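Tryptophan halogenase (Shewanella frigidimarina, PDB 2PYX) probably acts as a flavin-dependent monooxygenase of the tryptophan halogenase family, and is expected to bind FAD and halogenate a tryptophan-like substrate. Local coordinates at residues E238-P243 / N345-I350; G222-D227 / M384-I389. All blocks are in the same frame, centred on the assembly; numbering follows the deposited sequence.

Contact 1: residues E238-P243 / N345-I350; sequences EHLQVP and NNCIAI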
# COMPACT_ATOMS: atom_id res chain seq x y z
N GLU A 238 -20.71 0.02 -12.25
CA GLU A 238 -22.06 0.46 -12.65
C GLU A 238 -22.33 0.20 -14.13
O GLU A 238 -23.17 -0.66 -14.49
CB GLU A 238 -22.29 1.91 -12.29
CG GLU A 238 -22.35 2.13 -10.79
CD GLU A 238 -23.49 1.32 -10.12
OE1 GLU A 238 -24.58 1.17 -10.73
OE2 GLU A 238 -23.28 0.81 -8.99
N HIS A 239 -21.59 0.86 -15.02
CA HIS A 239 -21.89 0.71 -16.46
C HIS A 239 -21.75 -0.73 -16.94
O HIS A 239 -22.59 -1.22 -17.74
CB HIS A 239 -20.97 1.62 -17.29
CG HIS A 239 -21.28 1.63 -18.76
ND1 HIS A 239 -22.40 2.25 -19.29
CD2 HIS A 239 -20.58 1.13 -19.80
CE1 HIS A 239 -22.37 2.11 -20.61
NE2 HIS A 239 -21.29 1.43 -20.94
N LEU A 240 -20.68 -1.41 -16.53
CA LEU A 240 -20.39 -2.78 -16.97
C LEU A 240 -20.84 -3.90 -16.03
O LEU A 240 -20.64 -5.08 -16.33
CB LEU A 240 -18.91 -2.90 -17.35
CG LEU A 240 -18.48 -2.07 -18.57
CD1 LEU A 240 -16.97 -2.00 -18.66
CD2 LEU A 240 -19.07 -2.63 -19.86
N GLN A 241 -21.41 -3.50 -14.90
CA GLN A 241 -22.05 -4.42 -13.97
C GLN A 241 -21.14 -5.52 -13.44
O GLN A 241 -21.58 -6.63 -13.17
CB GLN A 241 -23.34 -4.98 -14.61
CG GLN A 241 -24.40 -3.91 -14.72
CD GLN A 241 -25.03 -3.56 -13.37
OE1 GLN A 241 -25.64 -4.41 -12.73
NE2 GLN A 241 -24.88 -2.30 -12.95
N VAL A 242 -19.85 -5.20 -13.23
CA VAL A 242 -18.95 -6.17 -12.64
C VAL A 242 -19.29 -6.29 -11.16
O VAL A 242 -19.27 -5.30 -10.47
CB VAL A 242 -17.48 -5.77 -12.82
CG1 VAL A 242 -16.57 -6.73 -12.08
CG2 VAL A 242 -17.13 -5.74 -14.31
N PRO A 243 -19.57 -7.50 -10.69
CA PRO A 243 -19.99 -7.68 -9.29
C PRO A 243 -18.92 -7.35 -8.26
O PRO A 243 -17.72 -7.50 -8.51
CB PRO A 243 -20.32 -9.17 -9.18
CG PRO A 243 -20.31 -9.69 -10.50
CD PRO A 243 -19.58 -8.77 -11.43
N ASN A 345 -14.43 -6.05 -20.80
CA ASN A 345 -14.45 -5.47 -22.13
C ASN A 345 -13.18 -4.61 -22.26
O ASN A 345 -12.05 -5.11 -22.08
CB ASN A 345 -15.77 -4.71 -22.34
CG ASN A 345 -16.96 -5.64 -22.49
OD1 ASN A 345 -17.44 -6.20 -21.51
ND2 ASN A 345 -17.40 -5.82 -23.72
N ASN A 346 -13.34 -3.33 -22.58
CA ASN A 346 -12.21 -2.40 -22.80
C ASN A 346 -12.08 -1.38 -21.69
O ASN A 346 -11.66 -0.25 -21.91
CB ASN A 346 -12.32 -1.69 -24.16
CG ASN A 346 -13.53 -0.84 -24.28
OD1 ASN A 346 -14.57 -1.04 -23.62
ND2 ASN A 346 -13.42 0.19 -25.15
N CYS A 347 -12.44 -1.82 -20.47
CA CYS A 347 -12.43 -0.97 -19.30
C CYS A 347 -11.64 -1.66 -18.18
O CYS A 347 -11.92 -2.81 -17.83
CB CYS A 347 -13.84 -0.67 -18.80
SG CYS A 347 -13.91 0.33 -17.28
N ILE A 348 -10.66 -0.94 -17.64
CA ILE A 348 -9.92 -1.43 -16.48
C ILE A 348 -10.06 -0.43 -15.33
O ILE A 348 -9.92 0.77 -15.49
CB ILE A 348 -8.47 -1.79 -16.87
CG1 ILE A 348 -7.74 -2.52 -15.73
CG2 ILE A 348 -7.70 -0.57 -17.37
CD1 ILE A 348 -6.33 -2.96 -16.09
N ALA A 349 -10.35 -0.96 -14.14
CA ALA A 349 -10.53 -0.14 -12.95
C ALA A 349 -9.22 -0.08 -12.17
O ALA A 349 -8.56 -1.10 -11.92
CB ALA A 349 -11.64 -0.67 -12.07
N ILE A 350 -8.85 1.13 -11.76
CA ILE A 350 -7.63 1.35 -11.00
C ILE A 350 -7.96 2.25 -9.80
O ILE A 350 -8.65 3.28 -9.94
CB ILE A 350 -6.50 1.95 -11.89
CG1 ILE A 350 -6.24 1.01 -13.08
CG2 ILE A 350 -5.24 2.25 -11.09
CD1 ILE A 350 -5.08 1.37 -13.99
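L240 reaches from the loop that leaves helix 234-239 to the side chains of N345 and C347. In that loop Q241 turns to positive phi and folds its amide back on the last turn of the helix, NE2 donating to an in-plane lone pair of E238 O at 2.8 Å (169°). At N345 the touch is loose: L240 CD2 ends 4.3 Å from N345 OD1, which has a hydrogen-bond partner close by in the chain, while ND2 is hydrogen-bonded to D208. N345 has positive phi (51°) and forms, with N346, the tight turn of a hairpin between strands 343-344 and 347-349. N346 does not touch L240; its ND2 donates to the backbone oxygens of I209 and Q223. Strand 347-349 belongs to the mostly parallel sheet of what is probably the Rossmann-type FAD-binding region, and at C347 a side chain first points from this strand to the helix 234-239 face. L240 CD1 presses on C347 CB at 3.4 Å, tighter than usual van der Waals contact. The thiol lies anti to the backbone N (chi1 178°), and its SG is 4.1 Å from the same methyl. I348 points to the other face, A349 returns to the first, where it meets L236, and I350 packs on I368 and T371 of helix 363-377.

Contact 2: residues G222-D227 / M384-I389; sequences GQLFID and MVMDTI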
# COMPACT_ATOMS: atom_id res chain seq x y z
N GLY A 222 -12.52 6.93 -27.45
CA GLY A 222 -11.32 6.19 -27.11
C GLY A 222 -11.51 4.70 -27.30
O GLY A 222 -12.61 4.23 -27.62
N GLN A 223 -10.41 3.98 -27.08
CA GLN A 223 -10.33 2.55 -27.31
C GLN A 223 -10.20 1.74 -26.02
O GLN A 223 -10.52 0.55 -25.99
CB GLN A 223 -9.15 2.23 -28.21
CG GLN A 223 -9.28 2.75 -29.64
CD GLN A 223 -8.01 2.60 -30.35
OE1 GLN A 223 -7.07 3.38 -30.15
NE2 GLN A 223 -7.93 1.58 -31.18
N LEU A 224 -9.68 2.39 -24.98
CA LEU A 224 -9.46 1.75 -23.70
C LEU A 224 -9.80 2.81 -22.67
O LEU A 224 -9.32 3.95 -22.77
CB LEU A 224 -8.01 1.33 -23.57
CG LEU A 224 -7.71 0.51 -22.33
CD1 LEU A 224 -8.37 -0.85 -22.32
CD2 LEU A 224 -6.20 0.36 -22.23
N PHE A 225 -10.64 2.45 -21.71
CA PHE A 225 -11.13 3.36 -20.70
C PHE A 225 -10.66 2.91 -19.32
O PHE A 225 -10.84 1.73 -18.98
CB PHE A 225 -12.65 3.42 -20.77
CG PHE A 225 -13.13 4.07 -22.00
CD1 PHE A 225 -13.22 3.37 -23.19
CD2 PHE A 225 -13.41 5.45 -22.00
CE1 PHE A 225 -13.62 4.03 -24.39
CE2 PHE A 225 -13.80 6.08 -23.21
CZ PHE A 225 -13.90 5.38 -24.35
N ILE A 226 -10.10 3.82 -18.54
CA ILE A 226 -9.59 3.47 -17.23
C ILE A 226 -10.53 4.07 -16.23
O ILE A 226 -10.72 5.30 -16.21
CB ILE A 226 -8.18 4.01 -16.99
CG1 ILE A 226 -7.24 3.78 -18.16
CG2 ILE A 226 -7.64 3.44 -15.68
CD1 ILE A 226 -7.12 2.39 -18.61
N ASP A 227 -11.14 3.24 -15.39
CA ASP A 227 -12.05 3.73 -14.38
C ASP A 227 -11.26 4.09 -13.12
O ASP A 227 -10.85 3.21 -12.37
CB ASP A 227 -13.11 2.68 -14.06
CG ASP A 227 -14.20 3.20 -13.15
OD1 ASP A 227 -14.02 4.26 -12.56
OD2 ASP A 227 -15.23 2.52 -13.00
N MSE A 384 -8.92 -7.37 -30.94
CA MSE A 384 -9.04 -8.78 -31.23
C MSE A 384 -8.37 -9.66 -30.18
O MSE A 384 -8.92 -10.72 -29.84
CB MSE A 384 -8.45 -9.10 -32.63
CG MSE A 384 -8.36 -10.58 -32.94
SE MSE A 384 -7.46 -10.90 -34.62
CE MSE A 384 -9.00 -10.56 -35.72
N VAL A 385 -7.20 -9.25 -29.71
CA VAL A 385 -6.41 -10.07 -28.76
C VAL A 385 -6.50 -9.60 -27.31
O VAL A 385 -5.91 -10.24 -26.42
CB VAL A 385 -4.94 -10.24 -29.19
CG1 VAL A 385 -4.87 -10.77 -30.64
CG2 VAL A 385 -4.16 -8.94 -29.03
N MSE A 386 -7.25 -8.52 -27.07
CA MSE A 386 -7.31 -7.89 -25.75
C MSE A 386 -7.76 -8.86 -24.68
O MSE A 386 -7.24 -8.82 -23.56
CB MSE A 386 -8.24 -6.69 -25.75
CG MSE A 386 -8.38 -6.02 -24.41
SE MSE A 386 -9.46 -4.41 -24.52
CE MSE A 386 -8.40 -3.26 -25.70
N ASP A 387 -8.73 -9.73 -24.99
CA ASP A 387 -9.30 -10.59 -23.95
C ASP A 387 -8.29 -11.62 -23.42
O ASP A 387 -8.41 -12.07 -22.27
CB ASP A 387 -10.53 -11.32 -24.44
CG ASP A 387 -11.75 -10.41 -24.66
OD1 ASP A 387 -11.71 -9.17 -24.49
OD2 ASP A 387 -12.80 -11.00 -25.05
N THR A 388 -7.29 -11.99 -24.21
CA THR A 388 -6.24 -12.88 -23.74
C THR A 388 -5.44 -12.18 -22.68
O THR A 388 -5.09 -12.77 -21.65
CB THR A 388 -5.33 -13.32 -24.90
OG1 THR A 388 -6.16 -14.03 -25.83
CG2 THR A 388 -4.19 -14.21 -24.48
N ILE A 389 -5.20 -10.89 -22.89
CA ILE A 389 -4.44 -10.12 -21.93
C ILE A 389 -5.30 -9.80 -20.70
O ILE A 389 -4.85 -9.97 -19.56
CB ILE A 389 -3.88 -8.84 -22.57
CG1 ILE A 389 -2.76 -9.22 -23.56
CG2 ILE A 389 -3.35 -7.91 -21.50
CD1 ILE A 389 -2.38 -8.07 -24.52
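In the mostly parallel sheet of the probable Rossmann-type domain, L224 of strand 224-227 meets M386 of helix 383-413, whose first turn approaches the start of the strand. M386 is a selenomethionine in this crystal. The nearest CA atoms of the two segments, those of L224 and M386, are 10.1 Å apart, and the side chains span this separation from both sides. M386 does most of the reaching. Its CG is anti to the backbone N (chi1 178°) and the next torsion is also extended, which carries SE straight out from the helix; the last torsion (-63°) then folds the methyl CE back over the beginning of the strand. There CE lies 4.2 Å from L224 CD1 and 4.4 Å from Q223 O. The selenium itself is 4.3 Å from L224 CD1, so this one leucine methyl is met by both SE and CE, while CD2 is turned away from CE. The two side chains cross at a slant, and their contact is apolar, with ordinary rather than tight spacing. Q223 O accepts a hydrogen bond from N346 ND2. The amide of Q223 is tied down too: OE1 takes the backbone N-H groups of T8 and E9, and NE2 donates to P6 O, which fixes the start of the strand against the N-terminal chain. Strand 224-227 runs between strands 9-13 and 347-349, where L224 packs on I10 and I226 on I348; F225 faces the other side of the sheet, against I209 and L212 of strand 209-214. On the face of L224 and I226, helix 363-377 packs against I348 of the adjacent strand through T371 and L375.

Overall arrangement
The two contacts have centres 11 Å apart and share one six-stranded sheet, in which strands 224-227 and 347-349 are parallel neighbours. Backbone bonds join them directly, N346 O to F225 N at 2.9 Å and I348 O to D227 N at 2.8 Å. Along the chain the order is 222-227, 238-243, 345-350, 384-389, so contact 2 encloses contact 1. The contacts lie on opposite faces of the sheet, L240 with C347 on one and M386 with L224 on the other. Both belong to the presumed FAD-binding region; C347 lies about 11 Å, side chain to side chain, from V198, a predicted FAD-binding residue.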